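Local atomic coordinates of PvdO (Pseudomonas aeruginosa, PDB entry 5HHA), a protein that takes part in chromophore maturation in the periplasm, binds calcium and belongs to the formylglycine-generating enzyme family. Residues G53-E65 and P257-A269. Numbering follows the deposited sequence. Where two conformers were deposited one is given.
Sequences GTPDDEVGRQPDE and PPIFSRSGNRNNA
The guanidinium of Arg-262 carries Gly-60 O over one face, 3.3 Å above its plane, while the Glu-58 and Glu-65 carboxylates and the Ile-259 carbonyl lie at its edge. At the Arg-266 guanidinium edge, Arg-266 NH1 donates to Asp-64 O at 2.8 Å. The Phe-260 ring has Ile-259 CG2 over its centre, 3.7 Å above the plane, and Gln-62 NE2 at its edge, 4.1 Å from CE1. Glu-65 is gripped end-on: Arg-262 NH1 reaches Glu-65 OE1 at 2.9 Å and Arg-262 NH2 reaches Glu-65 OE2 at 2.8 Å, each on a syn lone pair, the two planes only 13° apart. Arg-262 NH1 also meets Glu-58 OE2 on its anti side at 2.9 Å, its carboxylate turned 69° from the guanidinium. Arg-262 NE donates to Ile-259 O, so every nitrogen is engaged and the group's rotation fixed. Thr-54 OG1 and Gln-62 N hold Glu-65 OE1 and OE2 as a second shell. Beside this network, Ile-259 CG1, anti to its backbone N (chi1 -163°), brings CD1 within 3.8 Å of Val-59 CG1. Arg-266 NE pairs with Glu-154 of helix 154-162. The contact ties the loop between strands 42-52 and 69-73 to the turn entering strand 266-269, paired antiparallel with 247-251.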
loop_
_atom_site.group_PDB
_atom_site.type_symbol
_atom_site.label_atom_id
_atom_site.label_comp_id
_atom_site.label_asym_id
_atom_site.label_seq_id
_atom_site.Cartn_x
_atom_site.Cartn_y
_atom_site.Cartn_z
ATOM N N GLY A 53 -7.264 12.071 6.838
ATOM C CA GLY A 53 -8.594 11.730 7.294
ATOM C C GLY A 53 -9.618 12.095 6.247
ATOM O O GLY A 53 -9.271 12.437 5.100
ATOM N N THR A 54 -10.885 12.061 6.633
ATOM C CA THR A 54 -11.990 12.204 5.699
ATOM C C THR A 54 -13.047 13.180 6.238
ATOM O O THR A 54 -13.447 13.045 7.381
ATOM C CB THR A 54 -12.627 10.815 5.483
ATOM O OG1 THR A 54 -11.619 9.916 5.000
ATOM C CG2 THR A 54 -13.749 10.859 4.510
ATOM N N PRO A 55 -13.532 14.100 5.421
ATOM C CA PRO A 55 -14.636 14.963 5.854
ATOM C C PRO A 55 -15.887 14.169 6.235
ATOM O O PRO A 55 -16.170 13.154 5.618
ATOM C CB PRO A 55 -14.880 15.855 4.633
ATOM C CG PRO A 55 -13.566 15.822 3.863
ATOM C CD PRO A 55 -13.059 14.428 4.071
ATOM N N ASP A 56 -16.652 14.655 7.217
ATOM C CA ASP A 56 -17.827 13.957 7.738
ATOM C C ASP A 56 -18.818 13.513 6.684
ATOM O O ASP A 56 -19.432 12.476 6.829
ATOM C CB ASP A 56 -18.574 14.902 8.700
ATOM C CG ASP A 56 -17.790 15.227 9.955
ATOM O OD1 ASP A 56 -16.783 14.562 10.262
ATOM O OD2 ASP A 56 -18.238 16.151 10.680
ATOM N N ASP A 57 -18.970 14.321 5.645
ATOM C CA ASP A 57 -20.014 14.075 4.655
ATOM C C ASP A 57 -19.548 13.370 3.389
ATOM O O ASP A 57 -20.312 13.220 2.438
ATOM C CB ASP A 57 -20.708 15.400 4.311
ATOM C CG ASP A 57 -21.487 15.965 5.487
ATOM O OD1 ASP A 57 -21.912 15.196 6.366
ATOM O OD2 ASP A 57 -21.655 17.191 5.493
ATOM N N GLU A 58 -18.305 12.903 3.349
ATOM C CA GLU A 58 -17.819 12.155 2.191
ATOM C C GLU A 58 -18.569 10.846 2.083
ATOM O O GLU A 58 -18.718 10.121 3.039
ATOM C CB GLU A 58 -16.316 11.883 2.311
ATOM C CG GLU A 58 -15.758 11.046 1.170
ATOM C CD GLU A 58 -14.256 10.971 1.202
ATOM O OE1 GLU A 58 -13.593 12.029 1.097
ATOM O OE2 GLU A 58 -13.738 9.848 1.336
ATOM N N VAL A 59 -19.028 10.546 0.878
ATOM C CA VAL A 59 -19.742 9.291 0.634
ATOM C C VAL A 59 -18.872 8.096 1.045
ATOM O O VAL A 59 -17.738 7.981 0.623
ATOM C CB VAL A 59 -20.163 9.197 -0.847
ATOM C CG1 VAL A 59 -20.669 7.808 -1.225
ATOM C CG2 VAL A 59 -21.217 10.282 -1.148
ATOM N N GLY A 60 -19.408 7.211 1.865
ATOM C CA GLY A 60 -18.668 6.040 2.290
ATOM C C GLY A 60 -17.813 6.194 3.522
ATOM O O GLY A 60 -17.269 5.196 3.978
ATOM N N ARG A 61 -17.676 7.400 4.079
ATOM C CA ARG A 61 -16.744 7.600 5.164
ATOM C C ARG A 61 -17.078 6.746 6.370
ATOM O O ARG A 61 -18.235 6.705 6.817
ATOM C CB ARG A 61 -16.755 9.073 5.640
ATOM C CG ARG A 61 -15.907 9.300 6.904
ATOM C CD ARG A 61 -16.273 10.619 7.565
ATOM N NE ARG A 61 -15.388 11.159 8.580
ATOM C CZ ARG A 61 -15.516 10.906 9.864
ATOM N NH1 ARG A 61 -16.477 10.106 10.271
ATOM N NH2 ARG A 61 -14.686 11.483 10.741
ATOM N N GLN A 62 -16.058 6.137 6.962
ATOM C CA GLN A 62 -16.225 5.332 8.157
ATOM C C GLN A 62 -15.769 6.093 9.391
ATOM O O GLN A 62 -14.983 7.026 9.304
ATOM C CB GLN A 62 -15.396 4.056 8.018
ATOM C CG GLN A 62 -15.594 3.343 6.695
ATOM C CD GLN A 62 -16.932 2.650 6.646
ATOM O OE1 GLN A 62 -17.318 1.954 7.589
ATOM N NE2 GLN A 62 -17.657 2.829 5.558
ATOM N N PRO A 63 -16.276 5.707 10.569
ATOM C CA PRO A 63 -16.075 6.538 11.763
ATOM C C PRO A 63 -14.646 6.702 12.248
ATOM O O PRO A 63 -14.371 7.689 12.939
ATOM C CB PRO A 63 -16.953 5.846 12.817
ATOM C CG PRO A 63 -17.960 5.104 12.043
ATOM C CD PRO A 63 -17.339 4.698 10.757
ATOM N N ASP A 64 -13.750 5.785 11.895
ATOM C CA ASP A 64 -12.371 5.906 12.338
ATOM C C ASP A 64 -11.523 6.845 11.495
ATOM O O ASP A 64 -10.313 6.957 11.745
ATOM C CB ASP A 64 -11.684 4.535 12.438
ATOM C CG ASP A 64 -11.572 3.785 11.112
ATOM O OD1 ASP A 64 -12.144 4.221 10.099
ATOM O OD2 ASP A 64 -10.897 2.738 11.117
ATOM N N GLU A 65 -12.124 7.550 10.534
ATOM C CA GLU A 65 -11.381 8.409 9.609
ATOM C C GLU A 65 -11.288 9.856 10.088
ATOM O O GLU A 65 -10.991 10.756 9.324
ATOM C CB GLU A 65 -12.004 8.352 8.226
ATOM C CG GLU A 65 -11.915 6.952 7.617
ATOM C CD GLU A 65 -12.744 6.759 6.371
ATOM O OE1 GLU A 65 -12.935 7.719 5.615
ATOM O OE2 GLU A 65 -13.173 5.631 6.084
ATOM N N PRO A 257 -15.417 -3.737 -3.060
ATOM C CA PRO A 257 -16.077 -2.670 -3.815
ATOM C C PRO A 257 -15.326 -1.333 -3.717
ATOM O O PRO A 257 -14.593 -1.117 -2.735
ATOM C CB PRO A 257 -17.455 -2.606 -3.158
ATOM C CG PRO A 257 -17.214 -3.065 -1.739
ATOM C CD PRO A 257 -16.162 -4.136 -1.848
ATOM N N PRO A 258 -15.502 -0.435 -4.683
ATOM C CA PRO A 258 -14.702 0.799 -4.744
ATOM C C PRO A 258 -15.033 1.825 -3.660
ATOM O O PRO A 258 -14.256 2.736 -3.452
ATOM C CB PRO A 258 -15.007 1.345 -6.129
ATOM C CG PRO A 258 -16.361 0.771 -6.480
ATOM C CD PRO A 258 -16.374 -0.597 -5.867
ATOM N N ILE A 259 -16.122 1.645 -2.924
ATOM C CA ILE A 259 -16.419 2.521 -1.805
ATOM C C ILE A 259 -15.303 2.445 -0.755
ATOM O O ILE A 259 -15.109 3.384 0.014
ATOM C CB ILE A 259 -17.816 2.151 -1.188
ATOM C CG1 ILE A 259 -18.377 3.254 -0.305
ATOM C CG2 ILE A 259 -17.765 0.837 -0.490
ATOM C CD1 ILE A 259 -18.762 4.507 -1.032
ATOM N N PHE A 260 -14.537 1.348 -0.747
ATOM C CA PHE A 260 -13.405 1.223 0.174
ATOM C C PHE A 260 -12.070 1.601 -0.457
ATOM O O PHE A 260 -11.038 1.498 0.206
ATOM C CB PHE A 260 -13.354 -0.188 0.755
ATOM C CG PHE A 260 -14.614 -0.594 1.448
ATOM C CD1 PHE A 260 -15.168 0.201 2.425
ATOM C CD2 PHE A 260 -15.255 -1.774 1.137
ATOM C CE1 PHE A 260 -16.345 -0.162 3.060
ATOM C CE2 PHE A 260 -16.420 -2.141 1.775
ATOM C CZ PHE A 260 -16.962 -1.335 2.748
ATOM N N SER A 261 -12.088 2.110 -1.691
ATOM C CA SER A 261 -10.882 2.533 -2.377
ATOM C C SER A 261 -10.514 3.981 -2.114
ATOM O O SER A 261 -9.442 4.439 -2.540
ATOM C CB SER A 261 -11.047 2.352 -3.885
ATOM O OG SER A 261 -10.984 0.980 -4.246
ATOM N N ARG A 262 -11.368 4.695 -1.388
ATOM C CA ARG A 262 -11.150 6.110 -1.112
ATOM C C ARG A 262 -9.817 6.293 -0.391
ATOM O O ARG A 262 -9.427 5.448 0.428
ATOM C CB ARG A 262 -12.277 6.608 -0.209
ATOM C CG ARG A 262 -13.676 6.438 -0.781
ATOM C CD ARG A 262 -14.799 6.714 0.230
ATOM N NE ARG A 262 -14.659 5.828 1.370
ATOM C CZ ARG A 262 -14.155 6.143 2.552
ATOM N NH1 ARG A 262 -13.933 7.410 2.902
ATOM N NH2 ARG A 262 -13.969 5.201 3.440
ATOM N N SER A 263 -9.155 7.423 -0.628
ATOM C CA SER A 263 -7.826 7.648 -0.078
ATOM C C SER A 263 -7.760 7.557 1.438
ATOM O O SER A 263 -6.698 7.236 1.993
ATOM C CB SER A 263 -7.308 9.000 -0.520
ATOM O OG SER A 263 -7.039 9.033 -1.904
ATOM N N GLY A 264 -8.842 7.903 2.135
ATOM C CA GLY A 264 -8.862 7.886 3.580
ATOM C C GLY A 264 -9.354 6.618 4.241
ATOM O O GLY A 264 -9.371 6.538 5.461
ATOM N N ASN A 265 -9.742 5.617 3.461
ATOM C CA ASN A 265 -10.223 4.362 4.034
ATOM C C ASN A 265 -9.153 3.705 4.888
ATOM O O ASN A 265 -7.989 3.652 4.466
ATOM C CB ASN A 265 -10.663 3.409 2.918
ATOM C CG ASN A 265 -11.563 2.258 3.435
ATOM O OD1 ASN A 265 -11.109 1.171 3.728
ATOM N ND2 ASN A 265 -12.822 2.519 3.506
ATOM N N ARG A 266 -9.542 3.151 6.028
ATOM C CA ARG A 266 -8.609 2.497 6.941
ATOM C C ARG A 266 -9.055 1.066 7.165
ATOM O O ARG A 266 -10.241 0.752 7.061
ATOM C CB ARG A 266 -8.580 3.210 8.311
ATOM C CG ARG A 266 -8.321 4.694 8.209
ATOM C CD ARG A 266 -8.326 5.372 9.566
ATOM N NE ARG A 266 -7.057 5.116 10.242
ATOM C CZ ARG A 266 -6.841 5.306 11.544
ATOM N NH1 ARG A 266 -7.818 5.738 12.331
ATOM N NH2 ARG A 266 -5.641 5.076 12.055
ATOM N N ASN A 267 -8.124 0.187 7.513
ATOM C CA ASN A 267 -8.461 -1.171 7.917
ATOM C C ASN A 267 -7.302 -1.702 8.746
ATOM O O ASN A 267 -6.309 -1.011 8.946
ATOM C CB ASN A 267 -8.742 -2.023 6.670
ATOM C CG ASN A 267 -9.685 -3.191 6.956
ATOM O OD1 ASN A 267 -9.906 -3.590 8.091
ATOM N ND2 ASN A 267 -10.242 -3.748 5.908
ATOM N N ASN A 268 -7.433 -2.918 9.241
ATOM C CA ASN A 268 -6.441 -3.484 10.150
ATOM C C ASN A 268 -6.399 -4.997 9.990
ATOM O O ASN A 268 -7.289 -5.594 9.412
ATOM C CB ASN A 268 -6.729 -3.077 11.608
ATOM C CG ASN A 268 -8.008 -3.667 12.130
ATOM O OD1 ASN A 268 -9.029 -2.974 12.237
ATOM N ND2 ASN A 268 -7.992 -4.943 12.408
ATOM N N ALA A 269 -5.330 -5.595 10.470
ATOM C CA ALA A 269 -5.168 -7.044 10.463
ATOM C C ALA A 269 -4.250 -7.377 11.640
ATOM O O ALA A 269 -3.475 -6.544 12.080
ATOM C CB ALA A 269 -4.547 -7.509 9.151
HETATM O O HOH W 1 -11.149 9.505 1.887
HETATM O O HOH W 2 -15.977 3.083 2.960
HETATM O O HOH W 3 -12.038 3.485 7.399
HETATM O O HOH W 4 -11.343 0.630 9.657
#